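Local coordinates for protein peptide chain release factor subunit 1 (Methanosarcina mazei, PDB 3IR9) that probably directs the termination of translation at the stop codons UAA, UAG and UGA, and is present here as its C-terminal domain alone, at residues F138-T141 with D142-E145. Residues are numbered along the deposited sequence; the frame is centred on the assembly and turned at random.
Sequences FVST and DFDE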
loop_
_atom_site.group_PDB
_atom_site.type_symbol
_atom_site.label_atom_id
_atom_site.label_comp_id
_atom_site.label_asym_id
_atom_site.label_seq_id
_atom_site.Cartn_x
_atom_site.Cartn_y
_atom_site.Cartn_z
ATOM N N PHE A 138 -9.393 -2.302 -14.054
ATOM C CA PHE A 138 -8.365 -1.382 -13.575
ATOM C C PHE A 138 -6.972 -1.919 -13.871
ATOM O O PHE A 138 -6.787 -3.127 -14.007
ATOM C CB PHE A 138 -8.534 -1.118 -12.081
ATOM C CG PHE A 138 -9.839 -0.460 -11.730
ATOM C CD1 PHE A 138 -9.971 0.921 -11.775
ATOM C CD2 PHE A 138 -10.935 -1.221 -11.358
ATOM C CE1 PHE A 138 -11.179 1.532 -11.450
ATOM C CE2 PHE A 138 -12.144 -0.620 -11.034
ATOM C CZ PHE A 138 -12.265 0.758 -11.080
ATOM N N VAL A 139 -5.995 -1.027 -13.978
ATOM C CA VAL A 139 -4.655 -1.442 -14.362
ATOM C C VAL A 139 -3.575 -0.776 -13.516
ATOM O O VAL A 139 -3.265 0.400 -13.704
ATOM C CB VAL A 139 -4.383 -1.169 -15.854
ATOM C CG1 VAL A 139 -2.963 -1.524 -16.190
ATOM C CG2 VAL A 139 -5.338 -1.961 -16.729
ATOM N N SER A 140 -3.003 -1.538 -12.587
ATOM C CA SER A 140 -1.924 -1.033 -11.753
ATOM C C SER A 140 -0.787 -0.576 -12.644
ATOM O O SER A 140 -0.597 -1.093 -13.744
ATOM C CB SER A 140 -1.417 -2.107 -10.794
ATOM O OG SER A 140 -0.468 -2.937 -11.440
ATOM N N THR A 141 -0.038 0.400 -12.156
ATOM C CA THR A 141 1.080 0.957 -12.890
ATOM C C THR A 141 2.344 0.153 -12.615
ATOM O O THR A 141 3.362 0.700 -12.188
ATOM C CB THR A 141 1.326 2.396 -12.450
ATOM O OG1 THR A 141 2.470 2.922 -13.133
ATOM C CG2 THR A 141 1.564 2.444 -10.935
ATOM N N ASP A 142 2.278 -1.152 -12.852
ATOM C CA ASP A 142 3.413 -2.017 -12.553
ATOM C C ASP A 142 3.980 -2.678 -13.811
ATOM O O ASP A 142 5.034 -2.273 -14.306
ATOM C CB ASP A 142 3.033 -3.062 -11.502
ATOM C CG ASP A 142 2.514 -2.436 -10.212
ATOM O OD1 ASP A 142 2.535 -1.193 -10.091
ATOM O OD2 ASP A 142 2.083 -3.190 -9.313
ATOM N N PHE A 143 3.284 -3.690 -14.327
ATOM C CA PHE A 143 3.724 -4.352 -15.556
ATOM C C PHE A 143 3.727 -3.365 -16.716
ATOM O O PHE A 143 2.955 -2.407 -16.724
ATOM C CB PHE A 143 2.857 -5.573 -15.876
ATOM C CG PHE A 143 1.398 -5.262 -16.036
ATOM C CD1 PHE A 143 0.634 -4.865 -14.949
ATOM C CD2 PHE A 143 0.783 -5.387 -17.270
ATOM C CE1 PHE A 143 -0.711 -4.581 -15.093
ATOM C CE2 PHE A 143 -0.562 -5.109 -17.420
ATOM C CZ PHE A 143 -1.308 -4.707 -16.331
ATOM N N ASP A 144 4.605 -3.587 -17.687
ATOM C CA ASP A 144 4.820 -2.587 -18.725
ATOM C C ASP A 144 3.484 -2.194 -19.334
ATOM O O ASP A 144 3.172 -1.014 -19.460
ATOM C CB ASP A 144 5.778 -3.104 -19.804
ATOM C CG ASP A 144 6.500 -1.980 -20.533
ATOM O OD1 ASP A 144 6.767 -0.935 -19.899
ATOM O OD2 ASP A 144 6.806 -2.141 -21.734
ATOM N N GLU A 145 2.696 -3.198 -19.693
ATOM C CA GLU A 145 1.390 -2.980 -20.288
ATOM C C GLU A 145 0.631 -1.928 -19.493
ATOM O O GLU A 145 0.196 -0.914 -20.038
ATOM C CB GLU A 145 0.607 -4.294 -20.322
ATOM C CG GLU A 145 1.343 -5.464 -20.985
ATOM C CD GLU A 145 2.460 -6.051 -20.126
ATOM O OE1 GLU A 145 3.563 -5.467 -20.069
ATOM O OE2 GLU A 145 2.240 -7.117 -19.518
#
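Two first torsions bring Val139 CG1 and the Phe143 ring together across the turn. In Val139, CG1 lies trans to the backbone N (chi1 176°). In Phe143, CG sits between its own backbone N and carbonyl carbon (chi1 58°), which swings the ring back toward the end of the strand. The two side chains cross at about a right angle, with Val139 CG1 3.6 Å from Phe143 CZ. The ring also passes Ser140, where CE1 of Phe143 lies 3.7 Å from the backbone O of Ser140. Both neighbours approach the ring obliquely. A weak, bent hydrogen bond from Asp142 N to Ser140 O (3.0 Å, 143° at the hydrogen) spans the turn. It closes an inverse gamma turn centred on Thr141. Beside it, the Asp142 carboxylate lies next to the Ser140 hydroxyl, with Asp142 CG 3.3 Å from Ser140 OG. Ser140 is buried, and its backbone N donates a hydrogen bond to Gln29 OE1 on helix 10-41. The same helix receives the apolar pair: Val139 touches Val33, and Phe143 touches Leu26 and Lys30. An alanine in place of Phe143 would probably leave Val139 CG1 without its aromatic neighbour and open a gap between the turn and the long helix. Phe143 also occupies the N-cap position of helix 144-151, and Glu145 in its first turn forms a salt bridge with Arg34. The whole is a tight strand-to-helix connection, in which an inverse gamma turn carries the chain from edge strand 135-139 of the mixed sheet into helix 144-151, within eRF1 domain 3.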